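Local coordinates for arginine 3rd transport system periplasmic binding protein (Legionella pneumophila subsp. pneumophila str. Philadelphia 1, PDB 3KZG), which probably binds arginine in the periplasm and delivers it to a membrane transport system, at residues N209-L212 with L213-E216; Y221-L224 with Y225-F229. All coordinates share one frame; numbering follows the deposited sequence.

How the contacts relate
Both contacts are local and lie in series at the C-terminal end of the chain: contact 1 on helix 202-217, contact 2 on helix 220-228, which follows after a short turn. Their centres are about 15 Å apart, and the two regions touch directly, with Met-215 O and Tyr-221 N 3.0 Å apart in a probable hydrogen bond and Glu-216 CA packed 3.9 Å from Tyr-221 CB. Helix 29-40 is a shared neighbour, meeting Ile-211, Leu-212 and Met-215 of contact 1 and Leu-224 of contact 2. Both contacts also reach the second subunit. Contact 1 is mostly buried and contact 2 belongs to the surface; their centres lie about 21 Å and 16 Å from the centre of the chain.

Contact 1. Residues N209-L212 with L213-E216; sequences NKIL and LEME
Ile-211 meets Met-215, a selenomethionine, one helical turn further on: CG2 of Ile-211 lies 4.2 Å from SE of Met-215, the two side chains crossing at a slant. CG2 stands anti to the Ile-211 backbone N, and the other branch takes a different neighbour, its CD1 coming 3.4 Å from Glu-214 OE1. The aliphatic end thus runs against a carboxylate oxygen. Beneath these contacts lies the i to i+4 bonding of an alpha helix, the second half of helix 202-217. Leu-213 N donates to Asn-209 O at 3.0 Å with an N-H...O angle of 155°, and Met-215 N to Ile-211 O at 2.9 Å with a more bent 141°. CG of Leu-213 comes 3.4 Å from Asn-209 O, from beyond the outer end of that carbonyl. Further out, helix 29-40 receives Ile-211 and Met-215 on Arg-40 and Leu-212 on Ile-37, which places this apolar side against the neighbouring helix. Asn-209 OD1 accepts a hydrogen bond from Leu-85 N, joining the helix to a loop. Lys-210 NZ, 6.6 Å from Glu-214 OE2, instead hydrogen-bonds Ser-188 OG of the second subunit, whose Pro-86 packs on Leu-213.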
loop_
_atom_site.group_PDB
_atom_site.type_symbol
_atom_site.label_atom_id
_atom_site.label_comp_id
_atom_site.label_asym_id
_atom_site.label_seq_id
_atom_site.Cartn_x
_atom_site.Cartn_y
_atom_site.Cartn_z
ATOM N N ASN A 209 10.501 19.847 -11.399
ATOM C CA ASN A 209 9.501 18.883 -11.836
ATOM C C ASN A 209 9.984 17.467 -11.526
ATOM O O ASN A 209 9.226 16.648 -10.995
ATOM C CB ASN A 209 9.209 19.041 -13.333
ATOM C CG ASN A 209 8.438 20.313 -13.642
ATOM O OD1 ASN A 209 7.866 20.935 -12.741
ATOM N ND2 ASN A 209 8.409 20.703 -14.916
ATOM N N LYS A 210 11.241 17.176 -11.849
ATOM C CA LYS A 210 11.786 15.860 -11.568
ATOM C C LYS A 210 11.693 15.580 -10.072
ATOM O O LYS A 210 11.290 14.490 -9.672
ATOM C CB LYS A 210 13.242 15.751 -12.040
ATOM C CG LYS A 210 13.380 15.766 -13.556
ATOM C CD LYS A 210 14.704 15.169 -14.043
ATOM C CE LYS A 210 15.899 16.036 -13.682
ATOM N NZ LYS A 210 17.142 15.571 -14.368
ATOM N N ILE A 211 12.044 16.574 -9.254
ATOM C CA ILE A 211 11.991 16.440 -7.799
ATOM C C ILE A 211 10.570 16.129 -7.329
ATOM O O ILE A 211 10.369 15.289 -6.450
ATOM C CB ILE A 211 12.462 17.741 -7.076
ATOM C CG1 ILE A 211 13.952 17.986 -7.324
ATOM C CG2 ILE A 211 12.216 17.630 -5.574
ATOM C CD1 ILE A 211 14.841 16.852 -6.861
ATOM N N LEU A 212 9.591 16.825 -7.906
ATOM C CA LEU A 212 8.189 16.615 -7.548
ATOM C C LEU A 212 7.758 15.190 -7.884
ATOM O O LEU A 212 7.002 14.573 -7.135
ATOM C CB LEU A 212 7.288 17.614 -8.288
ATOM C CG LEU A 212 7.280 19.067 -7.788
ATOM C CD1 LEU A 212 6.473 19.936 -8.757
ATOM C CD2 LEU A 212 6.672 19.124 -6.388
ATOM N N LEU A 213 8.234 14.677 -9.016
ATOM C CA LEU A 213 7.905 13.319 -9.422
ATOM C C LEU A 213 8.544 12.305 -8.465
ATOM O O LEU A 213 7.908 11.327 -8.080
ATOM C CB LEU A 213 8.367 13.073 -10.862
ATOM C CG LEU A 213 7.566 13.838 -11.929
ATOM C CD1 LEU A 213 8.195 13.674 -13.302
ATOM C CD2 LEU A 213 6.127 13.333 -11.925
ATOM N N GLU A 214 9.789 12.553 -8.062
ATOM C CA GLU A 214 10.485 11.646 -7.149
ATOM C C GLU A 214 9.865 11.677 -5.754
ATOM O O GLU A 214 9.926 10.690 -5.022
ATOM C CB GLU A 214 11.968 12.020 -7.092
ATOM C CG GLU A 214 12.561 12.188 -8.484
ATOM C CD GLU A 214 13.990 12.675 -8.488
ATOM O OE1 GLU A 214 14.312 13.597 -7.713
ATOM O OE2 GLU A 214 14.788 12.144 -9.287
HETATM N N MSE A 215 9.269 12.804 -5.376
HETATM C CA MSE A 215 8.621 12.902 -4.066
HETATM C C MSE A 215 7.289 12.153 -4.084
HETATM O O MSE A 215 6.854 11.600 -3.074
HETATM C CB MSE A 215 8.356 14.367 -3.692
HETATM C CG MSE A 215 9.566 15.128 -3.170
HETATM SE SE MSE A 215 9.122 16.933 -2.825
HETATM C CE MSE A 215 8.109 16.651 -1.185
ATOM N N GLU A 216 6.632 12.157 -5.235
ATOM C CA GLU A 216 5.360 11.473 -5.346
ATOM C C GLU A 216 5.632 9.979 -5.385
ATOM O O GLU A 216 4.814 9.179 -4.938
ATOM C CB GLU A 216 4.616 11.943 -6.602
ATOM C CG GLU A 216 4.428 13.453 -6.612
ATOM C CD GLU A 216 3.704 13.978 -7.832
ATOM O OE1 GLU A 216 4.040 13.576 -8.962
ATOM O OE2 GLU A 216 2.803 14.820 -7.657
#

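Contact 2. Residues Y221-L224 with Y225-F229; sequences YLRL and YSEYF
Tyr-221 and Tyr-225 both carry CG anti to the backbone N (chi1 169° for Tyr-221), which sends their rings out side by side from successive turns of helix 220-228, the C-terminal alpha helix of this solute-binding protein. The planes are near parallel, inclined by 28°, but slid apart with centroids 5.7 Å from each other, so the rings barely overlap and Tyr-221 OH makes the approach, 3.4 Å from Tyr-225 CD1. Tyr-225 CB sits over one face of the Tyr-221 ring, offset toward its rim. The phenol oxygen of Tyr-221 is hydrogen-bonded to Tyr-87 O, which fixes the end of that ring. Under the pair, Tyr-225 N donates to Tyr-221 O at 2.9 Å and a nearly straight 168°. Ser-226 N likewise donates to Leu-222 O at 2.8 Å; Ser-226 OG lies within reach of both Leu-222 O and Arg-223 O, its acceptor undecided.

On another side of the helix, Leu-224 and Tyr-228 run alongside each other, with Leu-224 CD1 3.8 Å from Tyr-228 CE2. Tyr-228 OH bonds Asp-32 OD2 of helix 29-40, and its ring meets Phe-29 edge-to-face. Leu-224 also packs on Phe-29 and Asp-32, whereas Leu-222 and Tyr-225 reach Ala-217 of the second subunit.

Toward the helix end the bonding becomes less regular: Tyr-228 N bonds Leu-224 O only weakly, and Tyr-225 O accepts from both Tyr-228 N and Phe-229 N. Within 225-229, Tyr-228 CB covers one face of the Phe-229 ring, whose CD2 stands 3.4 Å above the Tyr-225 ring plane, offset toward the rim.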
loop_
_atom_site.group_PDB
_atom_site.type_symbol
_atom_site.label_atom_id
_atom_site.label_comp_id
_atom_site.label_asym_id
_atom_site.label_seq_id
_atom_site.Cartn_x
_atom_site.Cartn_y
_atom_site.Cartn_z
ATOM N N TYR A 221 5.762 13.073 -0.647
ATOM C CA TYR A 221 4.664 13.971 -0.979
ATOM C C TYR A 221 3.365 13.575 -0.295
ATOM O O TYR A 221 2.671 14.423 0.260
ATOM C CB TYR A 221 4.444 14.023 -2.494
ATOM C CG TYR A 221 3.158 14.719 -2.889
ATOM C CD1 TYR A 221 1.981 13.995 -3.060
ATOM C CD2 TYR A 221 3.110 16.105 -3.039
ATOM C CE1 TYR A 221 0.781 14.632 -3.367
ATOM C CE2 TYR A 221 1.913 16.756 -3.346
ATOM C CZ TYR A 221 0.755 16.012 -3.506
ATOM O OH TYR A 221 -0.437 16.640 -3.782
ATOM N N LEU A 222 3.038 12.286 -0.338
ATOM C CA LEU A 222 1.809 11.795 0.276
ATOM C C LEU A 222 1.789 12.070 1.772
ATOM O O LEU A 222 0.782 12.542 2.307
ATOM C CB LEU A 222 1.648 10.294 0.030
ATOM C CG LEU A 222 0.358 9.666 0.574
ATOM C CD1 LEU A 222 -0.853 10.407 0.018
ATOM C CD2 LEU A 222 0.295 8.200 0.186
ATOM N N ARG A 223 2.903 11.785 2.441
ATOM C CA ARG A 223 3.001 12.004 3.876
ATOM C C ARG A 223 2.733 13.463 4.232
ATOM O O ARG A 223 1.927 13.758 5.114
ATOM C CB ARG A 223 4.380 11.582 4.391
ATOM C CG ARG A 223 4.522 11.711 5.906
ATOM C CD ARG A 223 5.812 11.087 6.436
ATOM N NE ARG A 223 7.011 11.731 5.904
ATOM C CZ ARG A 223 7.662 11.328 4.817
ATOM N NH1 ARG A 223 7.237 10.270 4.136
ATOM N NH2 ARG A 223 8.737 11.988 4.406
ATOM N N LEU A 224 3.390 14.382 3.537
ATOM C CA LEU A 224 3.186 15.795 3.820
ATOM C C LEU A 224 1.749 16.208 3.522
ATOM O O LEU A 224 1.076 16.818 4.358
ATOM C CB LEU A 224 4.143 16.646 2.993
ATOM C CG LEU A 224 4.012 18.151 3.212
ATOM C CD1 LEU A 224 4.354 18.497 4.665
ATOM C CD2 LEU A 224 4.936 18.878 2.242
ATOM N N TYR A 225 1.280 15.867 2.328
ATOM C CA TYR A 225 -0.072 16.208 1.920
ATOM C C TYR A 225 -1.124 15.726 2.920
ATOM O O TYR A 225 -2.044 16.468 3.277
ATOM C CB TYR A 225 -0.372 15.600 0.548
ATOM C CG TYR A 225 -1.715 15.997 -0.001
ATOM C CD1 TYR A 225 -1.861 17.141 -0.784
ATOM C CD2 TYR A 225 -2.855 15.244 0.288
ATOM C CE1 TYR A 225 -3.117 17.520 -1.267
ATOM C CE2 TYR A 225 -4.099 15.616 -0.182
ATOM C CZ TYR A 225 -4.226 16.750 -0.958
ATOM O OH TYR A 225 -5.471 17.111 -1.412
ATOM N N SER A 226 -0.983 14.484 3.374
ATOM C CA SER A 226 -1.943 13.909 4.305
ATOM C C SER A 226 -1.934 14.598 5.664
ATOM O O SER A 226 -2.973 14.699 6.312
ATOM C CB SER A 226 -1.689 12.404 4.467
ATOM O OG SER A 226 -0.423 12.149 5.049
ATOM N N GLU A 227 -0.769 15.082 6.088
ATOM C CA GLU A 227 -0.654 15.772 7.377
ATOM C C GLU A 227 -1.504 17.042 7.393
ATOM O O GLU A 227 -1.984 17.466 8.442
ATOM C CB GLU A 227 0.805 16.155 7.664
ATOM C CG GLU A 227 1.788 14.994 7.695
ATOM C CD GLU A 227 3.196 15.426 8.072
ATOM O OE1 GLU A 227 3.432 15.740 9.260
ATOM O OE2 GLU A 227 4.071 15.460 7.177
ATOM N N TYR A 228 -1.690 17.637 6.221
ATOM C CA TYR A 228 -2.453 18.868 6.096
ATOM C C TYR A 228 -3.886 18.708 5.624
ATOM O O TYR A 228 -4.787 19.340 6.161
ATOM C CB TYR A 228 -1.756 19.822 5.124
ATOM C CG TYR A 228 -0.619 20.612 5.713
ATOM C CD1 TYR A 228 -0.846 21.837 6.339
ATOM C CD2 TYR A 228 0.687 20.136 5.646
ATOM C CE1 TYR A 228 0.205 22.572 6.881
ATOM C CE2 TYR A 228 1.741 20.857 6.184
ATOM C CZ TYR A 228 1.499 22.074 6.799
ATOM O OH TYR A 228 2.559 22.791 7.311
ATOM N N PHE A 229 -4.099 17.862 4.624
ATOM C CA PHE A 229 -5.426 17.714 4.051
ATOM C C PHE A 229 -6.059 16.328 4.201
ATOM O O PHE A 229 -5.463 15.456 4.866
ATOM C CB PHE A 229 -5.346 18.113 2.573
ATOM C CG PHE A 229 -4.469 19.322 2.322
ATOM C CD1 PHE A 229 -4.860 20.591 2.753
ATOM C CD2 PHE A 229 -3.232 19.184 1.688
ATOM C CE1 PHE A 229 -4.032 21.703 2.557
ATOM C CE2 PHE A 229 -2.397 20.287 1.488
ATOM C CZ PHE A 229 -2.796 21.547 1.924
#